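Local coordinates for OxyR (PDB 3HO7), which probably acts as a redox-sensitive, DNA-binding transcription factor of the LysR family, represented here by its regulatory domain, at residues A[111-116]-A[131-136]; A[122-127]-A[158-163]. All blocks are in the same frame, centred on the assembly; numbering follows the deposited sequence.

Contact 1: A[111-116]-A[131-136]; sequences LWLLDE and KGLHER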
ATOM      1  N   LEU A 111      -7.074   8.711  15.182  1.00 31.71           N
ATOM      2  CA  LEU A 111      -6.771   7.303  14.958  1.00 30.87           C
ATOM      3  C   LEU A 111      -7.041   6.919  13.507  1.00 30.65           C
ATOM      4  O   LEU A 111      -8.074   7.284  12.941  1.00 31.15           O
ATOM      5  CB  LEU A 111      -7.618   6.435  15.890  1.00 30.92           C
ATOM      6  CG  LEU A 111      -7.470   4.917  15.784  1.00 30.52           C
ATOM      7  CD1 LEU A 111      -6.067   4.497  16.195  1.00 30.14           C
ATOM      8  CD2 LEU A 111      -8.517   4.213  16.635  1.00 31.23           C
ATOM      9  N   TRP A 112      -6.103   6.200  12.899  1.00 29.93           N
ATOM     10  CA  TRP A 112      -6.289   5.732  11.534  1.00 29.91           C
ATOM     11  C   TRP A 112      -6.473   4.226  11.576  1.00 29.58           C
ATOM     12  O   TRP A 112      -5.583   3.498  12.004  1.00 28.91           O
ATOM     13  CB  TRP A 112      -5.079   6.085  10.671  1.00 29.69           C
ATOM     14  CG  TRP A 112      -4.711   7.532  10.717  1.00 29.89           C
ATOM     15  CD1 TRP A 112      -3.624   8.082  11.326  1.00 29.76           C
ATOM     16  CD2 TRP A 112      -5.437   8.619  10.136  1.00 30.52           C
ATOM     17  NE1 TRP A 112      -3.624   9.443  11.159  1.00 30.69           N
ATOM     18  CE2 TRP A 112      -4.728   9.799  10.431  1.00 31.04           C
ATOM     19  CE3 TRP A 112      -6.617   8.711   9.394  1.00 30.82           C
ATOM     20  CZ2 TRP A 112      -5.159  11.053  10.009  1.00 32.06           C
ATOM     21  CZ3 TRP A 112      -7.043   9.954   8.978  1.00 32.47           C
ATOM     22  CH2 TRP A 112      -6.316  11.109   9.285  1.00 32.85           C
ATOM     23  N   LEU A 113      -7.628   3.761  11.121  1.00 25.53           N
ATOM     24  CA  LEU A 113      -7.929   2.342  11.159  1.00 25.19           C
ATOM     25  C   LEU A 113      -8.175   1.788   9.771  1.00 25.21           C
ATOM     26  O   LEU A 113      -8.957   2.340   9.003  1.00 25.83           O
ATOM     27  CB  LEU A 113      -9.148   2.076  12.042  1.00 25.64           C
ATOM     28  CG  LEU A 113      -9.036   2.447  13.520  1.00 25.76           C
ATOM     29  CD1 LEU A 113     -10.347   2.172  14.235  1.00 26.38           C
ATOM     30  CD2 LEU A 113      -7.897   1.698  14.187  1.00 25.19           C
ATOM     31  N   LEU A 114      -7.508   0.689   9.453  1.00 30.09           N
ATOM     32  CA  LEU A 114      -7.734   0.039   8.181  1.00 30.53           C
ATOM     33  C   LEU A 114      -9.066  -0.681   8.288  1.00 31.09           C
ATOM     34  O   LEU A 114      -9.300  -1.430   9.230  1.00 31.01           O
ATOM     35  CB  LEU A 114      -6.615  -0.960   7.890  1.00 29.93           C
ATOM     36  CG  LEU A 114      -5.216  -0.367   7.707  1.00 29.88           C
ATOM     37  CD1 LEU A 114      -4.145  -1.439   7.823  1.00 29.38           C
ATOM     38  CD2 LEU A 114      -5.111   0.361   6.378  1.00 30.61           C
ATOM     39  N   ASP A 115      -9.934  -0.454   7.312  1.00 31.93           N
ATOM     40  CA  ASP A 115     -11.234  -1.112   7.268  1.00 32.72           C
ATOM     41  C   ASP A 115     -11.101  -2.621   7.463  1.00 32.28           C
ATOM     42  O   ASP A 115     -11.823  -3.217   8.262  1.00 32.60           O
ATOM     43  CB  ASP A 115     -11.942  -0.820   5.941  1.00 33.60           C
ATOM     44  CG  ASP A 115     -12.267   0.652   5.763  1.00 34.82           C
ATOM     45  OD1 ASP A 115     -12.507   1.339   6.778  1.00 35.16           O
ATOM     46  OD2 ASP A 115     -12.287   1.121   4.605  1.00 34.80           O
ATOM     47  N   GLU A 116     -10.171  -3.228   6.732  1.00 31.84           N
ATOM     48  CA  GLU A 116      -9.968  -4.673   6.789  1.00 31.55           C
ATOM     49  C   GLU A 116      -8.691  -5.053   7.538  1.00 30.82           C
ATOM     50  O   GLU A 116      -8.588  -6.148   8.091  1.00 30.85           O
ATOM     51  CB  GLU A 116      -9.954  -5.265   5.378  1.00 31.73           C
ATOM     52  CG  GLU A 116      -9.525  -6.723   5.312  1.00 31.20           C
ATOM     53  CD  GLU A 116      -9.812  -7.354   3.964  1.00 31.43           C
ATOM     54  OE1 GLU A 116     -10.889  -7.075   3.393  1.00 32.03           O
ATOM     55  OE2 GLU A 116      -8.965  -8.133   3.476  1.00 30.21           O
ATOM     56  N   LYS A 131     -16.381   5.222  20.706  1.00 45.09           N
ATOM     57  CA  LYS A 131     -17.099   6.479  20.533  1.00 46.06           C
ATOM     58  C   LYS A 131     -16.168   7.602  20.091  1.00 45.59           C
ATOM     59  O   LYS A 131     -15.046   7.721  20.583  1.00 44.94           O
ATOM     60  CB  LYS A 131     -17.798   6.872  21.835  1.00 47.28           C
ATOM     61  CG  LYS A 131     -18.695   5.790  22.414  1.00 48.08           C
ATOM     62  CD  LYS A 131     -19.905   5.533  21.530  1.00 48.91           C
ATOM     63  CE  LYS A 131     -20.815   4.483  22.143  1.00 49.61           C
ATOM     64  NZ  LYS A 131     -22.052   4.273  21.341  1.00 50.72           N
ATOM     65  N   GLY A 132     -16.643   8.426  19.163  1.00 46.05           N
ATOM     66  CA  GLY A 132     -15.875   9.567  18.680  1.00 45.86           C
ATOM     67  C   GLY A 132     -14.993   9.240  17.490  1.00 44.83           C
ATOM     68  O   GLY A 132     -14.363  10.128  16.914  1.00 44.75           O
ATOM     69  N   LEU A 133     -14.945   7.965  17.119  1.00 44.15           N
ATOM     70  CA  LEU A 133     -14.110   7.528  16.005  1.00 43.24           C
ATOM     71  C   LEU A 133     -14.369   8.359  14.754  1.00 43.68           C
ATOM     72  O   LEU A 133     -13.455   8.968  14.199  1.00 43.34           O
ATOM     73  CB  LEU A 133     -14.339   6.045  15.701  1.00 42.73           C
ATOM     74  CG  LEU A 133     -13.582   5.500  14.488  1.00 42.05           C
ATOM     75  CD1 LEU A 133     -12.091   5.780  14.615  1.00 41.18           C
ATOM     76  CD2 LEU A 133     -13.838   4.011  14.305  1.00 41.70           C
ATOM     77  N   HIS A 134     -15.622   8.468  14.355  1.00 44.69           N
ATOM     78  CA  HIS A 134     -15.954   9.094  13.086  1.00 45.30           C
ATOM     79  C   HIS A 134     -16.128  10.606  13.186  1.00 46.18           C
ATOM     80  O   HIS A 134     -16.673  11.238  12.282  1.00 47.22           O
ATOM     81  CB  HIS A 134     -17.170   8.412  12.455  1.00 46.08           C
ATOM     82  CG  HIS A 134     -16.941   6.965  12.139  1.00 45.34           C
ATOM     83  ND1 HIS A 134     -17.146   5.961  13.061  1.00 45.06           N
ATOM     84  CD2 HIS A 134     -16.505   6.357  11.012  1.00 44.97           C
ATOM     85  CE1 HIS A 134     -16.857   4.796  12.511  1.00 44.45           C
ATOM     86  NE2 HIS A 134     -16.465   5.008  11.267  1.00 44.29           N
ATOM     87  N   GLU A 135     -15.695  11.178  14.306  1.00 45.84           N
ATOM     88  CA  GLU A 135     -15.861  12.623  14.523  1.00 46.65           C
ATOM     89  C   GLU A 135     -14.554  13.338  14.269  1.00 45.84           C
ATOM     90  O   GLU A 135     -13.725  13.419  15.129  1.00 45.29           O
ATOM     91  CB  GLU A 135     -16.267  12.935  15.974  1.00 47.13           C
ATOM     92  CG  GLU A 135     -17.715  12.643  16.366  1.00 48.26           C
ATOM     93  CD  GLU A 135     -17.915  12.669  17.864  1.00 48.57           C
ATOM     94  OE1 GLU A 135     -18.869  12.051  18.333  1.00 49.29           O
ATOM     95  OE2 GLU A 135     -17.121  13.278  18.584  1.00 48.49           O
ATOM     96  N   ARG A 136     -14.342  13.716  13.022  1.00 45.78           N
ATOM     97  CA  ARG A 136     -13.156  14.445  12.638  1.00 45.08           C
ATOM     98  C   ARG A 136     -13.455  15.099  11.312  1.00 45.80           C
ATOM     99  O   ARG A 136     -14.312  14.629  10.565  1.00 46.24           O
ATOM    100  CB  ARG A 136     -11.970  13.490  12.502  1.00 43.64           C
ATOM    101  CG  ARG A 136     -12.259  12.263  11.649  1.00 43.07           C
ATOM    102  CD  ARG A 136     -10.977  11.536  11.274  1.00 41.83           C
ATOM    103  NE  ARG A 136     -10.371  10.856  12.413  1.00 41.06           N
ATOM    104  CZ  ARG A 136     -10.510   9.559  12.667  1.00 40.39           C
ATOM    105  NH1 ARG A 136      -9.924   9.022  13.727  1.00 39.59           N
ATOM    106  NH2 ARG A 136     -11.233   8.797  11.859  1.00 40.74           N
TER

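Contact 2: A[122-127]-A[158-163]; sequences DQLVRF and ITFIPQ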
ATOM      1  N   ASP A 122     -14.592  -6.204  12.731  1.00 37.33           N
ATOM      2  CA  ASP A 122     -14.299  -5.468  13.960  1.00 37.38           C
ATOM      3  C   ASP A 122     -13.274  -6.174  14.846  1.00 36.89           C
ATOM      4  O   ASP A 122     -13.510  -6.355  16.037  1.00 37.39           O
ATOM      5  CB  ASP A 122     -15.580  -5.152  14.732  1.00 38.62           C
ATOM      6  CG  ASP A 122     -16.315  -3.950  14.170  1.00 39.24           C
ATOM      7  OD1 ASP A 122     -15.657  -3.077  13.567  1.00 39.49           O
ATOM      8  OD2 ASP A 122     -17.548  -3.872  14.333  1.00 41.30           O
ATOM      9  N   GLN A 123     -12.155  -6.595  14.269  1.00 35.97           N
ATOM     10  CA  GLN A 123     -11.181  -7.382  15.019  1.00 35.62           C
ATOM     11  C   GLN A 123     -10.693  -6.632  16.255  1.00 35.71           C
ATOM     12  O   GLN A 123     -10.789  -7.135  17.373  1.00 36.25           O
ATOM     13  CB  GLN A 123     -10.000  -7.786  14.135  1.00 34.80           C
ATOM     14  CG  GLN A 123      -8.942  -8.605  14.860  1.00 34.65           C
ATOM     15  CD  GLN A 123      -8.042  -9.367  13.907  1.00 34.15           C
ATOM     16  OE1 GLN A 123      -7.941  -9.030  12.728  1.00 33.37           O
ATOM     17  NE2 GLN A 123      -7.384 -10.404  14.416  1.00 34.50           N
ATOM     18  N   LEU A 124     -10.165  -5.430  16.049  1.00 35.37           N
ATOM     19  CA  LEU A 124      -9.750  -4.585  17.163  1.00 35.53           C
ATOM     20  C   LEU A 124     -10.942  -3.754  17.631  1.00 36.28           C
ATOM     21  O   LEU A 124     -10.900  -2.523  17.634  1.00 36.26           O
ATOM     22  CB  LEU A 124      -8.583  -3.685  16.754  1.00 34.89           C
ATOM     23  CG  LEU A 124      -7.262  -4.408  16.474  1.00 34.15           C
ATOM     24  CD1 LEU A 124      -6.206  -3.441  15.955  1.00 33.34           C
ATOM     25  CD2 LEU A 124      -6.773  -5.123  17.723  1.00 34.72           C
ATOM     26  N   VAL A 125     -11.999  -4.450  18.033  1.00 37.17           N
ATOM     27  CA  VAL A 125     -13.284  -3.825  18.333  1.00 38.06           C
ATOM     28  C   VAL A 125     -13.202  -2.659  19.314  1.00 38.59           C
ATOM     29  O   VAL A 125     -13.986  -1.716  19.227  1.00 39.10           O
ATOM     30  CB  VAL A 125     -14.299  -4.859  18.863  1.00 38.98           C
ATOM     31  CG1 VAL A 125     -13.803  -5.472  20.164  1.00 39.32           C
ATOM     32  CG2 VAL A 125     -15.662  -4.212  19.054  1.00 39.89           C
ATOM     33  N   ARG A 126     -12.256  -2.723  20.247  1.00 38.61           N
ATOM     34  CA  ARG A 126     -12.128  -1.682  21.261  1.00 39.12           C
ATOM     35  C   ARG A 126     -11.862  -0.323  20.619  1.00 38.69           C
ATOM     36  O   ARG A 126     -12.035   0.718  21.254  1.00 39.11           O
ATOM     37  CB  ARG A 126     -11.010  -2.023  22.250  1.00 39.21           C
ATOM     38  CG  ARG A 126      -9.622  -1.624  21.778  1.00 38.60           C
ATOM     39  CD  ARG A 126      -8.543  -2.208  22.673  1.00 39.26           C
ATOM     40  NE  ARG A 126      -8.411  -3.650  22.491  1.00 39.83           N
ATOM     41  CZ  ARG A 126      -7.465  -4.392  23.054  1.00 40.26           C
ATOM     42  NH1 ARG A 126      -6.559  -3.831  23.842  1.00 40.76           N
ATOM     43  NH2 ARG A 126      -7.424  -5.699  22.828  1.00 40.59           N
ATOM     44  N   PHE A 127     -11.441  -0.340  19.358  1.00 37.91           N
ATOM     45  CA  PHE A 127     -11.138   0.891  18.635  1.00 37.69           C
ATOM     46  C   PHE A 127     -12.051   1.071  17.429  1.00 38.00           C
ATOM     47  O   PHE A 127     -12.485   2.183  17.127  1.00 38.40           O
ATOM     48  CB  PHE A 127      -9.674   0.900  18.190  1.00 36.83           C
ATOM     49  CG  PHE A 127      -8.701   0.753  19.321  1.00 36.85           C
ATOM     50  CD1 PHE A 127      -8.355   1.843  20.101  1.00 37.03           C
ATOM     51  CD2 PHE A 127      -8.138  -0.479  19.613  1.00 36.54           C
ATOM     52  CE1 PHE A 127      -7.462   1.711  21.146  1.00 37.18           C
ATOM     53  CE2 PHE A 127      -7.244  -0.618  20.656  1.00 36.89           C
ATOM     54  CZ  PHE A 127      -6.907   0.479  21.424  1.00 37.18           C
ATOM     55  N   ILE A 158      -2.307   8.354  15.140  1.00 26.13           N
ATOM     56  CA  ILE A 158      -1.880   7.028  15.535  1.00 25.76           C
ATOM     57  C   ILE A 158      -2.494   5.969  14.633  1.00 25.41           C
ATOM     58  O   ILE A 158      -3.577   6.157  14.079  1.00 25.58           O
ATOM     59  CB  ILE A 158      -2.313   6.736  16.985  1.00 26.03           C
ATOM     60  CG1 ILE A 158      -1.508   7.591  17.969  1.00 26.72           C
ATOM     61  CG2 ILE A 158      -2.197   5.251  17.291  1.00 25.49           C
ATOM     62  CD1 ILE A 158      -1.831   7.321  19.427  1.00 27.60           C
ATOM     63  N   THR A 159      -1.787   4.850  14.507  1.00 25.01           N
ATOM     64  CA  THR A 159      -2.249   3.705  13.733  1.00 24.40           C
ATOM     65  C   THR A 159      -1.620   2.438  14.302  1.00 24.42           C
ATOM     66  O   THR A 159      -0.806   2.503  15.224  1.00 24.38           O
ATOM     67  CB  THR A 159      -1.876   3.836  12.247  1.00 24.15           C
ATOM     68  OG1 THR A 159      -2.612   2.875  11.481  1.00 23.67           O
ATOM     69  CG2 THR A 159      -0.386   3.604  12.049  1.00 23.77           C
ATOM     70  N   PHE A 160      -1.995   1.287  13.754  1.00 24.41           N
ATOM     71  CA  PHE A 160      -1.460   0.016  14.227  1.00 24.64           C
ATOM     72  C   PHE A 160      -0.717  -0.725  13.121  1.00 24.58           C
ATOM     73  O   PHE A 160      -1.226  -0.874  12.012  1.00 24.54           O
ATOM     74  CB  PHE A 160      -2.580  -0.844  14.812  1.00 25.17           C
ATOM     75  CG  PHE A 160      -3.251  -0.219  16.002  1.00 26.09           C
ATOM     76  CD1 PHE A 160      -2.513   0.129  17.121  1.00 27.30           C
ATOM     77  CD2 PHE A 160      -4.615   0.022  16.003  1.00 27.43           C
ATOM     78  CE1 PHE A 160      -3.121   0.711  18.223  1.00 28.15           C
ATOM     79  CE2 PHE A 160      -5.230   0.602  17.104  1.00 27.82           C
ATOM     80  CZ  PHE A 160      -4.481   0.948  18.214  1.00 28.81           C
ATOM     81  N   ILE A 161       0.494  -1.179  13.426  1.00 24.63           N
ATOM     82  CA  ILE A 161       1.310  -1.876  12.433  1.00 24.49           C
ATOM     83  C   ILE A 161       1.617  -3.310  12.851  1.00 24.79           C
ATOM     84  O   ILE A 161       1.641  -3.625  14.036  1.00 24.99           O
ATOM     85  CB  ILE A 161       2.628  -1.129  12.148  1.00 24.74           C
ATOM     86  CG1 ILE A 161       3.487  -1.039  13.407  1.00 25.31           C
ATOM     87  CG2 ILE A 161       2.341   0.265  11.608  1.00 24.32           C
ATOM     88  CD1 ILE A 161       4.884  -0.504  13.148  1.00 26.17           C
ATOM     89  N   PRO A 162       1.854  -4.183  11.864  1.00 24.88           N
ATOM     90  CA  PRO A 162       2.120  -5.591  12.126  1.00 25.28           C
ATOM     91  C   PRO A 162       3.554  -5.800  12.591  1.00 25.95           C
ATOM     92  O   PRO A 162       4.456  -5.100  12.137  1.00 25.81           O
ATOM     93  CB  PRO A 162       1.904  -6.254  10.754  1.00 24.77           C
ATOM     94  CG  PRO A 162       1.509  -5.134   9.795  1.00 24.87           C
ATOM     95  CD  PRO A 162       1.947  -3.865  10.433  1.00 24.78           C
ATOM     96  N   GLN A 163       3.755  -6.764  13.488  1.00 26.73           N
ATOM     97  CA  GLN A 163       5.076  -7.032  14.049  1.00 28.13           C
ATOM     98  C   GLN A 163       6.146  -7.235  12.976  1.00 28.24           C
ATOM     99  O   GLN A 163       7.265  -6.746  13.111  1.00 28.67           O
ATOM    100  CB  GLN A 163       5.027  -8.248  14.977  1.00 28.72           C
ATOM    101  CG  GLN A 163       6.394  -8.812  15.345  1.00 30.58           C
ATOM    102  CD  GLN A 163       7.284  -7.800  16.041  1.00 32.41           C
ATOM    103  OE1 GLN A 163       6.812  -6.967  16.814  1.00 33.47           O
ATOM    104  NE2 GLN A 163       8.584  -7.874  15.772  1.00 33.80           N
TER

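Contact 1: A[111-116]-A[131-136]
The guanidinium of R136 meets three backbone carbonyls, those of L111, L133 and H109, the last just before 111-116. Only the bond from NE to O of H109 is a clear hydrogen bond. NH1 lies 2.7 Å from O of L111, close enough for a probable electrostatic attraction although the angle is too poor for a hydrogen bond, and 3.2 Å from N of L111, where two donors meet. O of L133 sits 3.1 Å above the guanidinium plane, off-centre. A long chain ending in a cation suits this place: CG is tucked between the two backbone branches (chi1 50°) and the chain bends at chi3 (71°), which brings the guanidinium back to the 111-116 backbone. The indole of W112 adds at most a weak, long cation-pi attraction. Both segments belong to loops of the LysR regulatory domain, a periplasmic-binding-protein-like fold, and the chain joining them contains both cysteines of the C119-C128 disulfide. Beside the charged group runs an apolar seam of leucines: CD1 of L113 touches both branches of L133, 3.9 Å from CD2 and 4.0 Å from CD1, and CD2 of L111 lies farther off, 4.4 Å from CD1 of L133.

Contact 2: A[122-127]-A[158-163]
F160 drives the edge of its ring into the face of F127. The ring planes stand at 57°, their centroids 5.1 Å apart, a tilted version of the T-shaped stack. CZ of F160 is the atom that reaches in, lying 3.9 Å above the F127 plane and over its centre, while the neighbouring CE2 approaches CD2 of F127 to 4.0 Å. In this geometry the slightly positive hydrogens on the F160 edge meet the electron-rich face of F127, a favourable match for two phenylalanines. Similar first torsions (chi1 -58° in F127, -62° in F160) send both rings out from their backbones toward each other, where the side chains cross at nearly a right angle.

L124 is the third member. Its CD1 comes to 3.8 Å from CD2 of F160, meeting the ring obliquely; the forked end of leucine lets one methyl rest against F160 beside F127. L124 is also the N-cap of the short helix and the centre of an inverse gamma turn; its O accepts a hydrogen bond from N of F127 at 2.8 Å, which ties together the two residues that present themselves to F160.

All three side chains are buried. F180 also meets the F160 ring, V106 touches F127 and P185 touches L124, extending the apolar cluster. On the strand, T159 and I161 instead contact helix 145-153, and the carbonyl of F160 accepts a hydrogen bond from NE2 of H118. Strand 158-162 thus has a helix packed on one face and the loop and short helix around 122-127 on the other, the layering of an alpha/beta lobe in the periplasmic-binding-protein-like regulatory domain of LysR-type proteins.

The four segments interleave along the chain, in the order 111-116, 122-127, 131-136, 158-163, and the centres of the two contacts lie 10 Å apart. They join directly: N of W112 is 2.8 Å from O of I158, a probable hydrogen bond, so 111-116 runs beside strand 158-162, which pairs antiparallel with 75-89. L113 CD1 and L133 CD2 also pack against O of F127, at the short helix 125-128. The C119-C128 disulfide falls in this region, consistent with an oxidised state of the redox switch known in OxyR proteins; contact 1 joins the two flanks of the disulfide-bearing stretch, whereas contact 2 packs its middle onto strand 158-162.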